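Long-range contacts in glypican-1 (Homo sapiens, PDB 4YWT), which bears heparan sulfate at the cell surface and, through its heparan sulfate chains, binds alpha-4 (V) collagen and takes part in Schwann cell myelination: residues Ala283-Glu288 and Gln454-Leu459; Arg290-Ser295 and Lys460-Arg465; Val94-Leu99 and Val232-Ala237. The protein carries 3 engineered substitutions. All blocks are in the same frame, centred on the assembly; numbering follows the deposited sequence.

Contact 1 of 3, residues Ala283-Glu288 and Gln454-Leu459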
loop_
_atom_site.group_PDB
_atom_site.type_symbol
_atom_site.label_atom_id
_atom_site.label_comp_id
_atom_site.label_asym_id
_atom_site.label_seq_id
_atom_site.Cartn_x
_atom_site.Cartn_y
_atom_site.Cartn_z
ATOM N N ALA A 283 -10.122 -8.610 8.780
ATOM C CA ALA A 283 -11.032 -7.473 8.715
ATOM C C ALA A 283 -10.767 -6.463 9.831
ATOM O O ALA A 283 -11.206 -5.315 9.753
ATOM C CB ALA A 283 -12.477 -7.951 8.767
ATOM N N ASP A 284 -10.052 -6.884 10.869
ATOM C CA ASP A 284 -9.683 -5.951 11.935
ATOM C C ASP A 284 -8.656 -4.902 11.487
ATOM O O ASP A 284 -8.455 -3.897 12.167
ATOM C CB ASP A 284 -9.147 -6.710 13.150
ATOM C CG ASP A 284 -10.256 -7.212 14.056
ATOM O OD1 ASP A 284 -11.386 -6.686 13.967
ATOM O OD2 ASP A 284 -9.994 -8.125 14.866
ATOM N N LEU A 285 -8.017 -5.131 10.343
ATOM C CA LEU A 285 -7.028 -4.191 9.809
ATOM C C LEU A 285 -7.676 -2.950 9.196
ATOM O O LEU A 285 -6.991 -1.979 8.863
ATOM C CB LEU A 285 -6.155 -4.874 8.755
ATOM C CG LEU A 285 -5.258 -6.035 9.183
ATOM C CD1 LEU A 285 -5.102 -7.020 8.037
ATOM C CD2 LEU A 285 -3.900 -5.517 9.624
ATOM N N ASP A 286 -8.998 -3.001 9.059
ATOM C CA ASP A 286 -9.779 -2.002 8.326
ATOM C C ASP A 286 -9.468 -0.552 8.696
ATOM O O ASP A 286 -9.064 0.238 7.841
ATOM C CB ASP A 286 -11.273 -2.267 8.537
ATOM C CG ASP A 286 -12.151 -1.370 7.688
ATOM O OD1 ASP A 286 -11.918 -1.299 6.465
ATOM O OD2 ASP A 286 -13.074 -0.737 8.243
ATOM N N ALA A 287 -9.656 -0.215 9.968
ATOM C CA ALA A 287 -9.533 1.164 10.439
ATOM C C ALA A 287 -8.156 1.775 10.166
ATOM O O ALA A 287 -8.053 2.884 9.639
ATOM C CB ALA A 287 -9.847 1.233 11.927
ATOM N N GLU A 288 -7.104 1.048 10.523
ATOM C CA GLU A 288 -5.750 1.569 10.391
ATOM C C GLU A 288 -5.273 1.542 8.941
ATOM O O GLU A 288 -4.467 2.380 8.532
ATOM C CB GLU A 288 -4.787 0.788 11.287
ATOM C CG GLU A 288 -5.103 0.900 12.772
ATOM C CD GLU A 288 -5.404 2.325 13.209
ATOM O OE1 GLU A 288 -4.647 3.244 12.826
ATOM O OE2 GLU A 288 -6.402 2.525 13.933
ATOM N N GLN A 454 0.381 -6.939 15.135
ATOM C CA GLN A 454 1.661 -6.313 14.814
ATOM C C GLN A 454 1.559 -5.448 13.553
ATOM O O GLN A 454 2.065 -4.316 13.514
ATOM C CB GLN A 454 2.747 -7.378 14.646
ATOM C CG GLN A 454 3.108 -8.089 15.941
ATOM C CD GLN A 454 4.086 -9.229 15.739
ATOM O OE1 GLN A 454 4.417 -9.585 14.608
ATOM N NE2 GLN A 454 4.554 -9.809 16.838
ATOM N N GLN A 455 0.893 -5.980 12.531
ATOM C CA GLN A 455 0.687 -5.229 11.294
ATOM C C GLN A 455 -0.111 -3.953 11.546
ATOM O O GLN A 455 0.186 -2.898 10.976
ATOM C CB GLN A 455 -0.017 -6.095 10.251
ATOM C CG GLN A 455 0.772 -7.329 9.847
ATOM C CD GLN A 455 2.257 -7.056 9.747
ATOM O OE1 GLN A 455 2.707 -6.311 8.877
ATOM N NE2 GLN A 455 3.031 -7.659 10.642
ATOM N N ILE A 456 -1.118 -4.053 12.408
ATOM C CA ILE A 456 -1.918 -2.899 12.796
ATOM C C ILE A 456 -1.029 -1.857 13.468
ATOM O O ILE A 456 -1.169 -0.653 13.221
ATOM C CB ILE A 456 -3.080 -3.303 13.732
ATOM C CG1 ILE A 456 -4.131 -4.095 12.953
ATOM C CG2 ILE A 456 -3.726 -2.081 14.360
ATOM C CD1 ILE A 456 -5.294 -4.573 13.793
ATOM N N MET A 457 -0.100 -2.322 14.301
ATOM C CA MET A 457 0.866 -1.410 14.909
ATOM C C MET A 457 1.700 -0.697 13.846
ATOM O O MET A 457 1.901 0.524 13.916
ATOM C CB MET A 457 1.787 -2.146 15.887
ATOM C CG MET A 457 1.115 -2.607 17.174
ATOM S SD MET A 457 -0.082 -1.440 17.864
ATOM C CE MET A 457 0.881 0.069 17.994
ATOM N N GLN A 458 2.178 -1.459 12.863
ATOM C CA GLN A 458 2.939 -0.879 11.756
ATOM C C GLN A 458 2.144 0.218 11.042
ATOM O O GLN A 458 2.662 1.316 10.785
ATOM C CB GLN A 458 3.348 -1.964 10.758
ATOM C CG GLN A 458 4.329 -2.985 11.317
ATOM C CD GLN A 458 5.635 -2.351 11.759
ATOM O OE1 GLN A 458 6.431 -1.902 10.934
ATOM N NE2 GLN A 458 5.861 -2.312 13.068
ATOM N N LEU A 459 0.883 -0.082 10.737
ATOM C CA LEU A 459 -0.005 0.893 10.111
ATOM C C LEU A 459 -0.126 2.154 10.963
ATOM O O LEU A 459 -0.031 3.268 10.443
ATOM C CB LEU A 459 -1.390 0.291 9.864
ATOM C CG LEU A 459 -1.488 -0.892 8.897
ATOM C CD1 LEU A 459 -2.920 -1.396 8.815
ATOM C CD2 LEU A 459 -0.979 -0.511 7.520
#
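Leu285 and Ile456 meet at the middle of this contact, which is held together by apolar side chains. Leu285 CD2 lies 3.6 Å from Ile456 CG1 and is 4.3 Å from Leu459 CD1. The same methyl also touches Gln455 CB at 4.0 Å, the two side chains running alongside each other. Ile456 has CG1 beside its backbone N and an extended chi2 of 178°, which carries CD1 out to the carbonyl of Asp284, 3.6 Å from Asp284 O.

Glu288 contributes its hydrocarbon part: CG packs at 3.6 Å on Ile456 CG2, the two side chains crossing at about a right angle, and CB sits 3.7 Å from Leu459 CB. A bend at chi2 turns the carboxylate along its own helix, where OE1 is hydrogen-bonded to Asn291 ND2, so a glutamate can flank an apolar seam. The polar end of Asp284 is held elsewhere, OD1 by Leu432 N.

The remaining feature is backbone shape. A type I beta turn, Ala283 to Asp286, leads into helix 286-299 and carries Leu285 in it. The result is the packing of a turn and the first part of helix 286-299 on helix 450-471, within the largely helical glypican fold.

Contact 2 of 3, residues Arg290-Ser295 and Lys460-Arg465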
loop_
_atom_site.group_PDB
_atom_site.type_symbol
_atom_site.label_atom_id
_atom_site.label_comp_id
_atom_site.label_asym_id
_atom_site.label_seq_id
_atom_site.Cartn_x
_atom_site.Cartn_y
_atom_site.Cartn_z
ATOM N N ARG A 290 -7.335 2.090 6.414
ATOM C CA ARG A 290 -8.008 3.279 5.902
ATOM C C ARG A 290 -7.315 4.559 6.352
ATOM O O ARG A 290 -7.203 5.509 5.579
ATOM C CB ARG A 290 -9.474 3.304 6.341
ATOM C CG ARG A 290 -10.343 2.247 5.678
ATOM C CD ARG A 290 -11.790 2.379 6.119
ATOM N NE ARG A 290 -12.618 1.284 5.624
ATOM C CZ ARG A 290 -13.241 1.287 4.450
ATOM N NH1 ARG A 290 -13.128 2.329 3.638
ATOM N NH2 ARG A 290 -13.976 0.244 4.085
ATOM N N ASN A 291 -6.860 4.586 7.603
ATOM C CA ASN A 291 -6.122 5.737 8.116
ATOM C C ASN A 291 -4.841 5.977 7.325
ATOM O O ASN A 291 -4.570 7.100 6.867
ATOM C CB ASN A 291 -5.787 5.549 9.598
ATOM C CG ASN A 291 -6.988 5.754 10.500
ATOM O OD1 ASN A 291 -7.924 6.474 10.152
ATOM N ND2 ASN A 291 -6.964 5.122 11.668
ATOM N N LEU A 292 -4.061 4.912 7.166
ATOM C CA LEU A 292 -2.811 4.991 6.427
ATOM C C LEU A 292 -3.043 5.467 5.004
ATOM O O LEU A 292 -2.390 6.402 4.549
ATOM C CB LEU A 292 -2.096 3.640 6.400
ATOM C CG LEU A 292 -0.712 3.743 5.757
ATOM C CD1 LEU A 292 0.177 4.633 6.606
ATOM C CD2 LEU A 292 -0.075 2.378 5.555
ATOM N N LEU A 293 -3.977 4.827 4.305
ATOM C CA LEU A 293 -4.238 5.180 2.913
ATOM C C LEU A 293 -4.770 6.606 2.787
ATOM O O LEU A 293 -4.487 7.294 1.805
ATOM C CB LEU A 293 -5.213 4.190 2.275
ATOM C CG LEU A 293 -4.569 3.007 1.545
ATOM C CD1 LEU A 293 -3.844 2.086 2.513
ATOM C CD2 LEU A 293 -5.611 2.239 0.749
ATOM N N ASP A 294 -5.529 7.051 3.785
ATOM C CA ASP A 294 -6.013 8.428 3.816
ATOM C C ASP A 294 -4.856 9.416 3.931
ATOM O O ASP A 294 -4.782 10.388 3.173
ATOM C CB ASP A 294 -6.991 8.636 4.972
ATOM C CG ASP A 294 -8.440 8.565 4.531
ATOM O OD1 ASP A 294 -8.718 7.924 3.494
ATOM O OD2 ASP A 294 -9.300 9.151 5.221
ATOM N N SER A 295 -3.952 9.163 4.874
ATOM C CA SER A 295 -2.807 10.052 5.057
ATOM C C SER A 295 -1.873 10.004 3.846
ATOM O O SER A 295 -1.184 10.979 3.542
ATOM C CB SER A 295 -2.043 9.696 6.337
ATOM O OG SER A 295 -1.334 8.478 6.198
ATOM N N LYS A 460 -0.328 1.975 12.267
ATOM C CA LYS A 460 -0.393 3.106 13.194
ATOM C C LYS A 460 0.848 3.992 13.101
ATOM O O LYS A 460 0.751 5.214 12.921
ATOM C CB LYS A 460 -0.552 2.621 14.637
ATOM C CG LYS A 460 -1.886 1.981 14.969
ATOM C CD LYS A 460 -2.020 1.822 16.478
ATOM C CE LYS A 460 -3.159 0.896 16.856
ATOM N NZ LYS A 460 -3.104 0.541 18.304
ATOM N N ILE A 461 2.012 3.362 13.227
ATOM C CA ILE A 461 3.284 4.079 13.207
ATOM C C ILE A 461 3.499 4.852 11.906
ATOM O O ILE A 461 3.814 6.052 11.927
ATOM C CB ILE A 461 4.463 3.113 13.423
ATOM C CG1 ILE A 461 4.396 2.510 14.829
ATOM C CG2 ILE A 461 5.789 3.828 13.215
ATOM C CD1 ILE A 461 5.315 1.327 15.035
ATOM N N MET A 462 3.320 4.171 10.776
ATOM C CA MET A 462 3.505 4.817 9.481
ATOM C C MET A 462 2.523 5.976 9.309
ATOM O O MET A 462 2.890 7.045 8.811
ATOM C CB MET A 462 3.342 3.806 8.345
ATOM C CG MET A 462 3.738 4.336 6.974
ATOM S SD MET A 462 5.476 4.803 6.867
ATOM C CE MET A 462 5.328 6.562 6.581
ATOM N N THR A 463 1.281 5.764 9.738
ATOM C CA THR A 463 0.257 6.801 9.660
ATOM C C THR A 463 0.669 8.038 10.442
ATOM O O THR A 463 0.563 9.160 9.942
ATOM C CB THR A 463 -1.097 6.311 10.192
ATOM O OG1 THR A 463 -1.500 5.140 9.473
ATOM C CG2 THR A 463 -2.156 7.393 10.027
ATOM N N ASN A 464 1.139 7.829 11.671
ATOM C CA ASN A 464 1.644 8.932 12.482
ATOM C C ASN A 464 2.779 9.665 11.773
ATOM O O ASN A 464 2.783 10.903 11.703
ATOM C CB ASN A 464 2.113 8.429 13.848
ATOM C CG ASN A 464 0.964 7.950 14.717
ATOM O OD1 ASN A 464 -0.159 8.445 14.610
ATOM N ND2 ASN A 464 1.242 6.984 15.584
ATOM N N ARG A 465 3.728 8.896 11.240
ATOM C CA ARG A 465 4.817 9.468 10.447
ATOM C C ARG A 465 4.301 10.369 9.327
ATOM O O ARG A 465 4.855 11.437 9.078
ATOM C CB ARG A 465 5.690 8.369 9.837
ATOM C CG ARG A 465 6.687 7.723 10.782
ATOM C CD ARG A 465 7.825 7.101 9.982
ATOM N NE ARG A 465 8.732 6.306 10.805
ATOM C CZ ARG A 465 8.792 4.980 10.776
ATOM N NH1 ARG A 465 8.000 4.295 9.962
ATOM N NH2 ARG A 465 9.647 4.335 11.558
#
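Leu292 and Thr463 cross at a slant where the two segments come nearest, with their CA atoms only 4.8 Å apart. Leu292 swings CG away from its own backbone N (chi1 -174°), and CD1 then reaches across the seam, 3.4 Å from Thr463 OG1 and 3.6 Å from Met462 CG. The leucine thus fits against both the compact threonine and the start of the bent methionine chain.

Thr463 turns its two branches to different tasks. With chi1 at -57°, OG1 stands beside the backbone N and bonds to Leu459 O one turn earlier in its own helix, which satisfies the hydroxyl although it rests 3.3 Å from Leu292 CA. The methyl CG2 faces Asn291 and Ser295, 4.1 Å from Ser295 OG. That serine hydroxyl donates to Leu292 O at 2.9 Å. Small, self-satisfied hydroxyls suit such a close passage because each spends its polarity within its own helix.

The axes run nearly side by side in the same direction, 8.8 Å apart and crossing at 25°. Around them, Met462 also touches Gln224 and Val228 of helix 204-236, while Leu293, on the far side, meets Val388 and Gln389 of a loop.

Contact 3 of 3, residues Val94-Leu99 and Val232-Ala237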
loop_
_atom_site.group_PDB
_atom_site.type_symbol
_atom_site.label_atom_id
_atom_site.label_comp_id
_atom_site.label_asym_id
_atom_site.label_seq_id
_atom_site.Cartn_x
_atom_site.Cartn_y
_atom_site.Cartn_z
ATOM N N VAL A 94 -2.671 -10.114 -6.140
ATOM C CA VAL A 94 -3.045 -8.970 -6.968
ATOM C C VAL A 94 -2.738 -7.650 -6.251
ATOM O O VAL A 94 -2.015 -6.780 -6.787
ATOM C CB VAL A 94 -4.538 -9.015 -7.348
ATOM C CG1 VAL A 94 -4.973 -7.699 -7.979
ATOM C CG2 VAL A 94 -4.811 -10.180 -8.288
ATOM N N LEU A 95 -3.265 -7.509 -5.033
ATOM C CA LEU A 95 -3.049 -6.270 -4.274
ATOM C C LEU A 95 -1.557 -5.956 -4.091
ATOM O O LEU A 95 -1.100 -4.822 -4.318
ATOM C CB LEU A 95 -3.734 -6.354 -2.909
ATOM C CG LEU A 95 -3.565 -5.139 -1.995
ATOM C CD1 LEU A 95 -4.092 -3.882 -2.667
ATOM C CD2 LEU A 95 -4.268 -5.368 -0.670
ATOM N N GLN A 96 -0.811 -6.981 -3.695
ATOM C CA GLN A 96 0.625 -6.884 -3.461
ATOM C C GLN A 96 1.362 -6.433 -4.716
ATOM O O GLN A 96 2.260 -5.588 -4.651
ATOM C CB GLN A 96 1.166 -8.235 -2.986
ATOM C CG GLN A 96 2.404 -8.157 -2.112
ATOM C CD GLN A 96 2.833 -9.519 -1.602
ATOM O OE1 GLN A 96 1.998 -10.377 -1.314
ATOM N NE2 GLN A 96 4.141 -9.724 -1.483
ATOM N N ALA A 97 0.977 -7.001 -5.855
ATOM C CA ALA A 97 1.552 -6.610 -7.136
ATOM C C ALA A 97 1.303 -5.129 -7.402
ATOM O O ALA A 97 2.228 -4.389 -7.774
ATOM C CB ALA A 97 0.976 -7.456 -8.263
ATOM N N MET A 98 0.057 -4.699 -7.199
ATOM C CA MET A 98 -0.288 -3.289 -7.397
ATOM C C MET A 98 0.597 -2.367 -6.548
ATOM O O MET A 98 1.258 -1.448 -7.072
ATOM C CB MET A 98 -1.766 -3.051 -7.075
ATOM C CG MET A 98 -2.297 -1.678 -7.484
ATOM S SD MET A 98 -1.983 -0.363 -6.281
ATOM C CE MET A 98 -3.062 -0.859 -4.943
ATOM N N LEU A 99 0.617 -2.623 -5.241
ATOM C CA LEU A 99 1.411 -1.804 -4.325
ATOM C C LEU A 99 2.895 -1.797 -4.700
ATOM O O LEU A 99 3.557 -0.759 -4.624
ATOM C CB LEU A 99 1.242 -2.291 -2.885
ATOM C CG LEU A 99 -0.148 -2.147 -2.265
ATOM C CD1 LEU A 99 -0.181 -2.797 -0.891
ATOM C CD2 LEU A 99 -0.557 -0.683 -2.180
ATOM N N VAL A 232 2.740 -5.249 4.974
ATOM C CA VAL A 232 1.575 -5.637 5.757
ATOM C C VAL A 232 0.744 -6.657 4.997
ATOM O O VAL A 232 0.376 -7.689 5.550
ATOM C CB VAL A 232 0.692 -4.423 6.120
ATOM C CG1 VAL A 232 -0.683 -4.882 6.587
ATOM C CG2 VAL A 232 1.364 -3.577 7.192
ATOM N N VAL A 233 0.459 -6.380 3.727
ATOM C CA VAL A 233 -0.299 -7.332 2.917
ATOM C C VAL A 233 0.439 -8.669 2.810
ATOM O O VAL A 233 -0.150 -9.739 3.030
ATOM C CB VAL A 233 -0.570 -6.782 1.506
ATOM C CG1 VAL A 233 -1.218 -7.850 0.631
ATOM C CG2 VAL A 233 -1.449 -5.545 1.586
ATOM N N ARG A 234 1.729 -8.599 2.490
ATOM C CA ARG A 234 2.557 -9.798 2.361
ATOM C C ARG A 234 2.547 -10.660 3.626
ATOM O O ARG A 234 2.531 -11.888 3.550
ATOM C CB ARG A 234 3.997 -9.412 2.012
ATOM C CG ARG A 234 4.967 -10.586 1.985
ATOM C CD ARG A 234 6.394 -10.131 1.714
ATOM N NE ARG A 234 6.842 -9.119 2.668
ATOM C CZ ARG A 234 7.339 -9.390 3.870
ATOM N NH1 ARG A 234 7.453 -10.647 4.276
ATOM N NH2 ARG A 234 7.723 -8.403 4.668
ATOM N N LYS A 235 2.549 -10.012 4.787
ATOM C CA LYS A 235 2.601 -10.728 6.058
ATOM C C LYS A 235 1.237 -11.281 6.464
ATOM O O LYS A 235 1.134 -12.405 6.957
ATOM C CB LYS A 235 3.149 -9.811 7.152
ATOM C CG LYS A 235 4.641 -9.548 7.028
ATOM C CD LYS A 235 5.088 -8.410 7.926
ATOM C CE LYS A 235 6.574 -8.136 7.758
ATOM N NZ LYS A 235 6.932 -6.737 8.120
ATOM N N VAL A 236 0.193 -10.484 6.252
ATOM C CA VAL A 236 -1.172 -10.884 6.570
ATOM C C VAL A 236 -1.604 -12.067 5.710
ATOM O O VAL A 236 -2.326 -12.952 6.174
ATOM C CB VAL A 236 -2.158 -9.709 6.381
ATOM C CG1 VAL A 236 -3.601 -10.195 6.387
ATOM C CG2 VAL A 236 -1.939 -8.664 7.464
ATOM N N ALA A 237 -1.135 -12.092 4.464
ATOM C CA ALA A 237 -1.462 -13.184 3.546
ATOM C C ALA A 237 -1.098 -14.562 4.106
ATOM O O ALA A 237 -1.673 -15.574 3.702
ATOM C CB ALA A 237 -0.767 -12.968 2.212
#
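Leu95 and Leu99 close on Val233 in an antiparallel helix-to-helix contact, joining the long helix 70-129 to the C-terminal end of helix 204-236 near the centre of the chain. Their short segments approach to 9.7 Å between axes, with N-to-C directions 158° apart.

The apolar half is built round one methyl. Val233 CG2 lies 3.6 Å from Leu95 CD2 and 3.9 Å from Leu99 CD1, so two leucines one helical turn apart share a single valine branch. Leu95 is placed for this by putting CG opposite its backbone N (chi1 179°), while Leu99 uses the other common setting, CG beside N. A beta-branched valine offers a short, stiff side chain that both leucines can reach.

Antiparallel packing of long helices makes up much of the elongated, helix-rich body of glypicans, and this pair belongs to it. Trp392 of helix 391-404 also covers Val233, while Phe391 and Val388 touch Leu95. A bound calcium ion lies about 9 Å from the side chain of Leu95, beyond direct contact.

Toward the more exposed side, Gln96 extends its chain across the base of Arg234: Gln96 NE2 is 3.5 Å from Arg234 CB and 3.7 Å from Arg234 CG. The amide meets aliphatic carbon here, and its plane is turned 66° from that of the guanidinium, whose NH2 leads back to a long, weak ion pair with Asp231.

From the N terminus, contact 3 comes first: 132 residues, most of them helical, separate 94-99 on helix 70-129 from 232-237 on helix 204-236. Contacts 1 and 2 open only afterwards, both on helix 286-299, and both close on helix 450-471. Their segments alternate along the chain, so the two loops cross, as expected for helices running in the same direction; they touch through Leu459 CD2 and Leu292 CD2, 3.6 Å apart. Contact 1 also meets contact 3, with Leu285 and Gln455 resting on Val236, whereas contacts 2 and 3 do not touch. Helix 204-236 therefore lies between the long N-terminal helix and the pair of helices 286-299 and 450-471.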